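Long-range contacts in malate dehydrogenase (PDB 3I0P), which probably catalyses the NAD-dependent interconversion of malate and oxaloacetate in an anaerobic parasitic amoeba: residues 122-127 and 282-287; 140-145 and 164-169; 144-149 and 253-258. All blocks are in the same frame, centred on the assembly; numbering follows the deposited sequence.

Interaction 1 (122-127 and 282-287); sequences THFGIA and LGHFFI. With NAD (nicotinamide-adenine-dinucleotide), chain B.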
# COMPACT_ATOMS: atom_id res chain seq x y z
N THR A 122 18.27 1.33 13.48
CA THR A 122 18.10 2.77 13.63
C THR A 122 17.61 3.38 12.32
O THR A 122 17.37 2.65 11.36
CB THR A 122 19.42 3.45 14.10
OG1 THR A 122 20.48 3.15 13.19
CG2 THR A 122 19.80 2.99 15.50
N HIS A 123 17.47 4.71 12.30
CA HIS A 123 16.98 5.44 11.14
C HIS A 123 17.70 5.01 9.86
O HIS A 123 18.93 4.91 9.81
CB HIS A 123 17.16 6.94 11.36
CG HIS A 123 16.24 7.78 10.53
ND1 HIS A 123 16.62 8.33 9.33
CD2 HIS A 123 14.95 8.15 10.72
CE1 HIS A 123 15.61 9.01 8.82
NE2 HIS A 123 14.58 8.91 9.64
N PHE A 124 16.91 4.74 8.82
CA PHE A 124 17.48 4.17 7.60
C PHE A 124 17.35 5.08 6.38
O PHE A 124 17.49 4.63 5.24
CB PHE A 124 16.98 2.72 7.38
CG PHE A 124 15.64 2.59 6.68
CD1 PHE A 124 15.18 1.33 6.33
CD2 PHE A 124 14.85 3.69 6.37
CE1 PHE A 124 13.96 1.16 5.67
CE2 PHE A 124 13.64 3.54 5.69
CZ PHE A 124 13.18 2.27 5.35
N GLY A 125 17.10 6.36 6.63
CA GLY A 125 17.02 7.36 5.57
C GLY A 125 15.82 7.14 4.68
O GLY A 125 14.73 6.84 5.16
N ILE A 126 16.02 7.28 3.37
CA ILE A 126 14.90 7.15 2.44
C ILE A 126 14.50 5.70 2.16
O ILE A 126 15.34 4.86 1.82
CB ILE A 126 15.11 7.94 1.13
CG1 ILE A 126 16.47 7.61 0.48
CG2 ILE A 126 14.98 9.42 1.40
CD1 ILE A 126 16.50 7.92 -1.00
N ALA A 127 13.21 5.40 2.30
CA ALA A 127 12.75 4.03 2.06
C ALA A 127 13.04 3.63 0.62
O ALA A 127 13.46 2.50 0.34
CB ALA A 127 11.27 3.88 2.38
N LEU A 282 14.37 0.41 16.22
CA LEU A 282 13.30 0.36 15.19
C LEU A 282 13.32 -0.96 14.42
O LEU A 282 14.29 -1.71 14.46
CB LEU A 282 13.51 1.47 14.17
CG LEU A 282 13.44 2.95 14.53
CD1 LEU A 282 13.95 3.76 13.37
CD2 LEU A 282 12.04 3.36 14.86
N GLY A 283 12.24 -1.20 13.67
CA GLY A 283 12.18 -2.32 12.74
C GLY A 283 12.07 -1.88 11.29
O GLY A 283 11.69 -0.72 11.00
N HIS A 284 12.40 -2.80 10.38
CA HIS A 284 12.31 -2.60 8.93
C HIS A 284 11.91 -3.92 8.28
O HIS A 284 12.17 -4.99 8.84
CB HIS A 284 13.67 -2.23 8.31
CG HIS A 284 14.49 -1.24 9.09
ND1 HIS A 284 13.98 -0.05 9.57
CD2 HIS A 284 15.81 -1.23 9.39
CE1 HIS A 284 14.95 0.63 10.17
NE2 HIS A 284 16.07 -0.06 10.06
N PHE A 285 11.31 -3.84 7.09
CA PHE A 285 11.10 -5.03 6.25
C PHE A 285 11.50 -4.76 4.81
O PHE A 285 11.43 -3.61 4.35
CB PHE A 285 9.65 -5.51 6.30
CG PHE A 285 8.67 -4.61 5.61
CD1 PHE A 285 8.26 -4.87 4.31
CD2 PHE A 285 8.14 -3.50 6.27
CE1 PHE A 285 7.34 -4.04 3.66
CE2 PHE A 285 7.22 -2.66 5.63
CZ PHE A 285 6.82 -2.93 4.33
N PHE A 286 11.91 -5.82 4.12
CA PHE A 286 12.38 -5.74 2.74
C PHE A 286 11.92 -6.96 1.96
O PHE A 286 12.25 -8.09 2.32
CB PHE A 286 13.91 -5.63 2.68
CG PHE A 286 14.46 -4.53 3.54
CD1 PHE A 286 14.48 -3.22 3.08
CD2 PHE A 286 14.95 -4.81 4.81
CE1 PHE A 286 14.97 -2.19 3.86
CE2 PHE A 286 15.45 -3.79 5.60
CZ PHE A 286 15.45 -2.47 5.12
N ILE A 287 11.15 -6.71 0.90
CA ILE A 287 10.62 -7.75 0.05
C ILE A 287 11.18 -7.60 -1.36
O ILE A 287 11.21 -6.50 -1.90
CB ILE A 287 9.07 -7.71 -0.01
CG1 ILE A 287 8.46 -7.94 1.37
CG2 ILE A 287 8.50 -8.73 -1.03
CD1 ILE A 287 6.94 -7.91 1.35
PA NAD B . 6.12 12.84 -1.01
O1A NAD B . 7.25 13.78 -1.35
O2A NAD B . 4.80 13.42 -0.61
O5B NAD B . 5.93 11.89 -2.29
C5B NAD B . 7.07 11.23 -2.88
C4B NAD B . 6.66 10.11 -3.85
O4B NAD B . 5.51 10.47 -4.63
C3B NAD B . 7.74 9.81 -4.86
O3B NAD B . 7.66 8.42 -5.21
C2B NAD B . 7.38 10.67 -6.05
O2B NAD B . 7.88 10.13 -7.27
C1B NAD B . 5.86 10.61 -6.01
N9A NAD B . 5.17 11.79 -6.59
C8A NAD B . 5.23 13.06 -6.16
N7A NAD B . 4.43 13.82 -6.94
C5A NAD B . 3.86 13.01 -7.87
C6A NAD B . 2.96 13.20 -8.92
N6A NAD B . 2.46 14.43 -9.20
N1A NAD B . 2.58 12.15 -9.68
C2A NAD B . 3.05 10.92 -9.43
N3A NAD B . 3.91 10.71 -8.42
C4A NAD B . 4.33 11.73 -7.63
O3 NAD B . 6.60 11.75 0.10
PN NAD B . 6.94 11.98 1.68
O1N NAD B . 5.91 11.22 2.47
O2N NAD B . 7.20 13.44 1.95
O5D NAD B . 8.34 11.23 1.87
C5D NAD B . 9.57 11.85 1.49
C4D NAD B . 10.76 10.99 1.92
O4D NAD B . 10.80 10.88 3.35
C3D NAD B . 10.66 9.56 1.39
O3D NAD B . 11.87 9.28 0.67
C2D NAD B . 10.48 8.67 2.62
O2D NAD B . 11.14 7.40 2.57
C1D NAD B . 11.10 9.52 3.70
N1N NAD B . 10.62 9.16 5.03
C2N NAD B . 11.42 8.41 5.82
C3N NAD B . 10.99 8.04 7.10
C7N NAD B . 11.87 7.21 8.00
O7N NAD B . 11.46 6.91 9.11
N7N NAD B . 13.06 6.81 7.56
C4N NAD B . 9.74 8.46 7.55
C5N NAD B . 8.93 9.22 6.71
C6N NAD B . 9.40 9.57 5.44

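Interaction 2 (140-145 and 164-169); sequences IGICGT and NPLAIG. With NAD (nicotinamide-adenine-dinucleotide), chain B.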
# COMPACT_ATOMS: atom_id res chain seq x y z
N ILE A 140 10.95 -6.60 -8.32
CA ILE A 140 10.05 -5.67 -7.67
C ILE A 140 10.53 -5.59 -6.23
O ILE A 140 10.74 -6.63 -5.61
CB ILE A 140 8.59 -6.17 -7.71
CG1 ILE A 140 8.04 -6.12 -9.14
CG2 ILE A 140 7.70 -5.35 -6.79
CD1 ILE A 140 6.94 -7.16 -9.45
N GLY A 141 10.73 -4.39 -5.71
CA GLY A 141 11.16 -4.21 -4.32
C GLY A 141 10.19 -3.43 -3.46
O GLY A 141 9.84 -2.29 -3.78
N ILE A 142 9.76 -4.04 -2.37
CA ILE A 142 8.80 -3.42 -1.46
C ILE A 142 9.44 -3.40 -0.08
O ILE A 142 9.98 -4.40 0.38
CB ILE A 142 7.45 -4.20 -1.42
CG1 ILE A 142 6.83 -4.29 -2.82
CG2 ILE A 142 6.50 -3.56 -0.41
CD1 ILE A 142 5.68 -5.28 -2.95
N CYS A 143 9.39 -2.24 0.58
CA CYS A 143 10.06 -2.11 1.85
C CYS A 143 9.45 -0.98 2.67
O CYS A 143 8.64 -0.20 2.16
CB CYS A 143 11.56 -1.91 1.65
SG CYS A 143 12.10 -0.23 1.36
N GLY A 144 9.81 -0.92 3.95
CA GLY A 144 9.28 0.08 4.87
C GLY A 144 9.94 -0.00 6.23
O GLY A 144 10.77 -0.88 6.49
N THR A 145 9.56 0.92 7.11
CA THR A 145 10.14 1.02 8.44
C THR A 145 9.08 1.60 9.35
O THR A 145 8.22 2.33 8.89
CB THR A 145 11.42 1.94 8.45
OG1 THR A 145 12.04 1.91 9.74
CG2 THR A 145 11.08 3.39 8.10
N ASN A 164 5.75 5.98 9.14
CA ASN A 164 5.71 4.65 8.53
C ASN A 164 5.69 4.65 7.00
O ASN A 164 4.66 4.35 6.39
CB ASN A 164 4.52 3.88 9.10
CG ASN A 164 4.72 3.54 10.57
OD1 ASN A 164 5.67 4.01 11.20
ND2 ASN A 164 3.83 2.71 11.12
N PRO A 165 6.84 4.98 6.38
CA PRO A 165 6.86 5.04 4.93
C PRO A 165 6.85 3.66 4.29
O PRO A 165 7.25 2.67 4.90
CB PRO A 165 8.17 5.78 4.62
CG PRO A 165 9.06 5.41 5.73
CD PRO A 165 8.17 5.26 6.95
N LEU A 166 6.36 3.64 3.06
CA LEU A 166 6.34 2.46 2.22
C LEU A 166 6.99 2.88 0.91
O LEU A 166 6.64 3.92 0.35
CB LEU A 166 4.89 2.04 1.98
CG LEU A 166 4.59 0.81 1.13
CD1 LEU A 166 5.12 -0.45 1.81
CD2 LEU A 166 3.07 0.72 0.93
N ALA A 167 7.95 2.09 0.45
CA ALA A 167 8.56 2.32 -0.85
C ALA A 167 8.39 1.08 -1.72
O ALA A 167 8.47 -0.04 -1.23
CB ALA A 167 10.01 2.66 -0.71
N ILE A 168 8.13 1.31 -3.01
CA ILE A 168 7.92 0.25 -3.99
C ILE A 168 8.73 0.58 -5.24
O ILE A 168 8.47 1.60 -5.90
CB ILE A 168 6.43 0.13 -4.40
CG1 ILE A 168 5.55 -0.09 -3.17
CG2 ILE A 168 6.24 -1.00 -5.43
CD1 ILE A 168 4.15 0.44 -3.35
N GLY A 169 9.70 -0.28 -5.55
CA GLY A 169 10.55 -0.10 -6.73
C GLY A 169 10.25 -1.15 -7.79
O GLY A 169 10.26 -2.34 -7.50
PA NAD B . 6.12 12.84 -1.01
O1A NAD B . 7.25 13.78 -1.35
O2A NAD B . 4.80 13.42 -0.61
O5B NAD B . 5.93 11.89 -2.29
C5B NAD B . 7.07 11.23 -2.88
C4B NAD B . 6.66 10.11 -3.85
O4B NAD B . 5.51 10.47 -4.63
C3B NAD B . 7.74 9.81 -4.86
O3B NAD B . 7.66 8.42 -5.21
C2B NAD B . 7.38 10.67 -6.05
O2B NAD B . 7.88 10.13 -7.27
C1B NAD B . 5.86 10.61 -6.01
N9A NAD B . 5.17 11.79 -6.59
C8A NAD B . 5.23 13.06 -6.16
N7A NAD B . 4.43 13.82 -6.94
C5A NAD B . 3.86 13.01 -7.87
C6A NAD B . 2.96 13.20 -8.92
N6A NAD B . 2.46 14.43 -9.20
N1A NAD B . 2.58 12.15 -9.68
C2A NAD B . 3.05 10.92 -9.43
N3A NAD B . 3.91 10.71 -8.42
C4A NAD B . 4.33 11.73 -7.63
O3 NAD B . 6.60 11.75 0.10
PN NAD B . 6.94 11.98 1.68
O1N NAD B . 5.91 11.22 2.47
O2N NAD B . 7.20 13.44 1.95
O5D NAD B . 8.34 11.23 1.87
C5D NAD B . 9.57 11.85 1.49
C4D NAD B . 10.76 10.99 1.92
O4D NAD B . 10.80 10.88 3.35
C3D NAD B . 10.66 9.56 1.39
O3D NAD B . 11.87 9.28 0.67
C2D NAD B . 10.48 8.67 2.62
O2D NAD B . 11.14 7.40 2.57
C1D NAD B . 11.10 9.52 3.70
N1N NAD B . 10.62 9.16 5.03
C2N NAD B . 11.42 8.41 5.82
C3N NAD B . 10.99 8.04 7.10
C7N NAD B . 11.87 7.21 8.00
O7N NAD B . 11.46 6.91 9.11
N7N NAD B . 13.06 6.81 7.56
C4N NAD B . 9.74 8.46 7.55
C5N NAD B . 8.93 9.22 6.71
C6N NAD B . 9.40 9.57 5.44

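Interaction 3 (144-149 and 253-258); sequences GTNARS and FVEIMS. With NAD (nicotinamide-adenine-dinucleotide), chain B.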
# COMPACT_ATOMS: atom_id res chain seq x y z
N GLY A 144 9.81 -0.92 3.95
CA GLY A 144 9.28 0.08 4.87
C GLY A 144 9.94 -0.00 6.23
O GLY A 144 10.77 -0.88 6.49
N THR A 145 9.56 0.92 7.11
CA THR A 145 10.14 1.02 8.44
C THR A 145 9.08 1.60 9.35
O THR A 145 8.22 2.33 8.89
CB THR A 145 11.42 1.94 8.45
OG1 THR A 145 12.04 1.91 9.74
CG2 THR A 145 11.08 3.39 8.10
N ASN A 146 9.12 1.26 10.64
CA ASN A 146 8.34 2.04 11.59
C ASN A 146 9.18 3.20 12.12
O ASN A 146 10.37 3.29 11.82
CB ASN A 146 7.69 1.19 12.70
CG ASN A 146 8.68 0.36 13.52
OD1 ASN A 146 9.91 0.42 13.34
ND2 ASN A 146 8.13 -0.44 14.43
N ALA A 147 8.56 4.09 12.88
CA ALA A 147 9.23 5.27 13.42
C ALA A 147 8.50 5.70 14.69
O ALA A 147 7.43 5.17 14.98
CB ALA A 147 9.23 6.39 12.39
N ARG A 148 9.08 6.63 15.44
CA ARG A 148 8.46 7.11 16.68
C ARG A 148 7.08 7.71 16.42
O ARG A 148 6.84 8.31 15.37
CB ARG A 148 9.36 8.13 17.40
CG ARG A 148 9.41 9.52 16.77
CD ARG A 148 10.29 10.46 17.59
NE ARG A 148 9.66 10.85 18.86
CZ ARG A 148 10.13 11.80 19.67
NH1 ARG A 148 11.24 12.47 19.36
NH2 ARG A 148 9.49 12.08 20.81
N SER A 149 6.17 7.53 17.38
CA SER A 149 4.81 8.05 17.30
C SER A 149 4.74 9.53 16.91
O SER A 149 5.35 10.39 17.57
CB SER A 149 4.08 7.82 18.62
OG SER A 149 4.25 6.48 19.04
N PHE A 253 -0.26 -1.51 8.62
CA PHE A 253 0.37 -2.53 7.78
C PHE A 253 1.88 -2.41 7.87
O PHE A 253 2.57 -3.37 8.23
CB PHE A 253 -0.11 -2.39 6.32
CG PHE A 253 0.73 -3.16 5.31
CD1 PHE A 253 0.79 -4.55 5.34
CD2 PHE A 253 1.42 -2.48 4.31
CE1 PHE A 253 1.56 -5.24 4.40
CE2 PHE A 253 2.19 -3.17 3.36
CZ PHE A 253 2.25 -4.55 3.41
N VAL A 254 2.39 -1.22 7.60
CA VAL A 254 3.82 -0.96 7.67
C VAL A 254 4.39 -1.33 9.05
O VAL A 254 5.40 -2.04 9.15
CB VAL A 254 4.16 0.49 7.29
CG1 VAL A 254 5.60 0.83 7.67
CG2 VAL A 254 3.91 0.70 5.81
N GLU A 255 3.70 -0.88 10.09
CA GLU A 255 4.10 -1.13 11.47
C GLU A 255 4.23 -2.63 11.78
O GLU A 255 5.24 -3.07 12.35
CB GLU A 255 3.07 -0.50 12.41
CG GLU A 255 3.45 -0.54 13.89
CD GLU A 255 4.46 0.53 14.25
OE1 GLU A 255 5.33 0.25 15.09
OE2 GLU A 255 4.39 1.66 13.69
N ILE A 256 3.21 -3.40 11.40
CA ILE A 256 3.18 -4.85 11.65
C ILE A 256 4.29 -5.55 10.89
O ILE A 256 5.01 -6.37 11.46
CB ILE A 256 1.83 -5.45 11.29
CG1 ILE A 256 0.76 -4.96 12.27
CG2 ILE A 256 1.89 -6.97 11.27
CD1 ILE A 256 -0.64 -5.24 11.81
N MET A 257 4.45 -5.21 9.62
CA MET A 257 5.51 -5.77 8.79
C MET A 257 6.89 -5.44 9.35
O MET A 257 7.82 -6.24 9.24
CB MET A 257 5.42 -5.25 7.34
CG MET A 257 4.14 -5.61 6.60
SD MET A 257 4.07 -7.36 6.18
CE MET A 257 4.93 -7.38 4.60
N SER A 258 7.02 -4.25 9.94
CA SER A 258 8.31 -3.78 10.45
C SER A 258 8.65 -4.35 11.82
O SER A 258 9.81 -4.64 12.07
CB SER A 258 8.38 -2.25 10.47
OG SER A 258 8.15 -1.74 9.16
PA NAD B . 6.12 12.84 -1.01
O1A NAD B . 7.25 13.78 -1.35
O2A NAD B . 4.80 13.42 -0.61
O5B NAD B . 5.93 11.89 -2.29
C5B NAD B . 7.07 11.23 -2.88
C4B NAD B . 6.66 10.11 -3.85
O4B NAD B . 5.51 10.47 -4.63
C3B NAD B . 7.74 9.81 -4.86
O3B NAD B . 7.66 8.42 -5.21
C2B NAD B . 7.38 10.67 -6.05
O2B NAD B . 7.88 10.13 -7.27
C1B NAD B . 5.86 10.61 -6.01
N9A NAD B . 5.17 11.79 -6.59
C8A NAD B . 5.23 13.06 -6.16
N7A NAD B . 4.43 13.82 -6.94
C5A NAD B . 3.86 13.01 -7.87
C6A NAD B . 2.96 13.20 -8.92
N6A NAD B . 2.46 14.43 -9.20
N1A NAD B . 2.58 12.15 -9.68
C2A NAD B . 3.05 10.92 -9.43
N3A NAD B . 3.91 10.71 -8.42
C4A NAD B . 4.33 11.73 -7.63
O3 NAD B . 6.60 11.75 0.10
PN NAD B . 6.94 11.98 1.68
O1N NAD B . 5.91 11.22 2.47
O2N NAD B . 7.20 13.44 1.95
O5D NAD B . 8.34 11.23 1.87
C5D NAD B . 9.57 11.85 1.49
C4D NAD B . 10.76 10.99 1.92
O4D NAD B . 10.80 10.88 3.35
C3D NAD B . 10.66 9.56 1.39
O3D NAD B . 11.87 9.28 0.67
C2D NAD B . 10.48 8.67 2.62
O2D NAD B . 11.14 7.40 2.57
C1D NAD B . 11.10 9.52 3.70
N1N NAD B . 10.62 9.16 5.03
C2N NAD B . 11.42 8.41 5.82
C3N NAD B . 10.99 8.04 7.10
C7N NAD B . 11.87 7.21 8.00
O7N NAD B . 11.46 6.91 9.11
N7N NAD B . 13.06 6.81 7.56
C4N NAD B . 9.74 8.46 7.55
C5N NAD B . 8.93 9.22 6.71
C6N NAD B . 9.40 9.57 5.44
O HOH W 1 5.16 3.51 15.05

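Interaction 1 (122-127 and 282-287)
Phe124 lies against His284 in an offset stack, the ring centroids 4.7 Å apart and the planes 27° from parallel. The two side chains slide past each other in opposite directions, which puts Phe124 CD1 above the middle of the imidazole, 3.7 Å from His284 ND1. The phenyl group gets there because its CG sits between the backbone N and the carbonyl carbon (chi1 85°), which lays the ring along the imidazole of His284. Further along that strand Phe286 adds an apolar touch, its CE1 3.9 Å from Phe124 CE1, and at the other end a methyl of Leu282, CD1, rests on the peptide joining Thr122 to His123.

The polar part is slight. Thr122 O lies in the imidazole plane at the ring edge, and His284 NE2 gives it a weak, bent hydrogen bond of 3.3 Å. Firmer anchors for the imidazole come from outside the two segments: ND1 is bonded to Thr145 OG1 and NE2 to Ser121 OG.

The loop also bonds to the dinucleotide. The carboxamide N7N donates to Gly125 O at 2.9 Å and also lies over one face of the His123 ring, 3.3 Å from His123 NE2, while Ala127 N donates to the ribose oxygen O2D at 2.9 Å. Tyr59 OH is bonded to His123 ND1.

With an aromatic stack on one face and hydrogen bonds at both nitrogens, His284 is fixed in rotation. The loop's backbone grips carboxamide and ribose, and this probably helps to orient the nicotinamide.

Interaction 2 (140-145 and 164-169)
Thr145 and Pro165 meet because of how the threonine is rotated: with OG1 trans to the backbone N (chi1 -174°), where it is bonded to His284 ND1, the methyl CG2 falls between N and the carbonyl carbon and is left to meet Pro165 CD at 3.6 Å. Leu166 is likewise extended at its first torsion, with CG opposite the backbone N (-179°), and this lays CD1 beside Ile142 CG2 at 4.1 Å, the two side chains pointing the same way.

The backbones underneath form an antiparallel ladder. Gly141 and Gly169 are a hydrogen-bonded pair that exchanges two nearly straight bonds, Gly141 N to Gly169 O at 2.8 Å and Gly169 N to Gly141 O at 2.7 Å. Cys143 and Ala167 repeat the pattern, with Cys143 N to Ala167 O at 3.0 Å and Ala167 N to Cys143 O at 2.9 Å; three of these four donors lie in the carbonyl plane, and Ala167 N is tilted from it by 27°. Ile142 with Ile168, between them, and Gly144 with Leu166, just beyond Cys143 and Ala167, are non-hydrogen-bonded pairs, where CA-H groups approach the carbonyl oxygens.

Each face of the ladder has its own cover. Cys143 and Ala167 look toward helix 127-136, whereas Phe253 of the second subunit packs on Ile142 and Ile168.

Past the last bridge, the ring of Pro165 lies over a face of the nicotinamide, CG 3.5 Å from NAD C3N, and Thr145 CG2 is 3.7 Å from the carboxamide oxygen O7N. The chemistry thus changes along the ladder: main-chain bonds fix the register of two strands, and where they end a proline and a threonine methyl give the cofactor's nicotinamide an apolar wall.

Interaction 3 (144-149 and 253-258)
Asn146 reaches across to Glu255 on helix 244-259, its ND2 donating to Glu255 OE1 at 3.0 Å with an N-H...O angle of 155°. The two side chains cross at about a right angle, and the amide nitrogen comes to OE1 from above the carboxylate, 54° out of its plane. The asparagine points this way because CG is tucked between its backbone N and carbonyl carbon (chi1 58°); the glutamate bends at its second torsion to bring its end nearer.

Next to this bond lies the close-packed part of the contact. Val254 CG1 abuts the carbonyl of Thr145, 3.3 Å from its O, and Ser258 fits against the same peptide, with OG 3.5 Å from Thr145 C and CB 3.6 Å from Asn146 N. The serine hydroxyl is turned back into the helix, bonded at 2.8 Å to Val254 O, which also accepts from Ser258 N.

Beyond Asn146 the chain draws off from the helix. Ala147, only partly buried, makes no direct contact with it; a water that donates to Ala147 O at 2.8 Å sits between this carbonyl and the Glu255 carboxylate. That carboxylate is well supplied with donors, since Leu267 N bonds OE1 and Asn164 ND2 bonds OE2, which would favour its ionised form. Asn146 OD1 is taken by Gly283 N.

This is a strand end in a mixed sheet, continued by a loop and backed by a helix, in the malate/L-lactate dehydrogenase fold, whose NAD site is distinct from the classical Rossmann fold; the nicotinamide carboxamide lies beside Thr145 and Ala147.

How the interactions relate
Strand 139-145 connects the three contacts: interaction 2 runs along it, interaction 3 leaves from its C-terminal end, and interaction 1 uses the neighbouring strand 282-290. The centre of interaction 1 is about 9 Å from those of both others, which are about 11 Å apart. In the mixed sheet strand 139-145 lies between 282-290 and 166-170, antiparallel to both. Interactions 2 and 3 share Gly144 and Thr145, and both touch the second subunit. Along the chain, 122-127 comes first and 282-287 last. Segment 122-127, the end of 139-145 with its following loop, and Pro165 reach one NAD, while 253-258 and 282-287 pack behind them, tying the pocket to sheet and dimer interface.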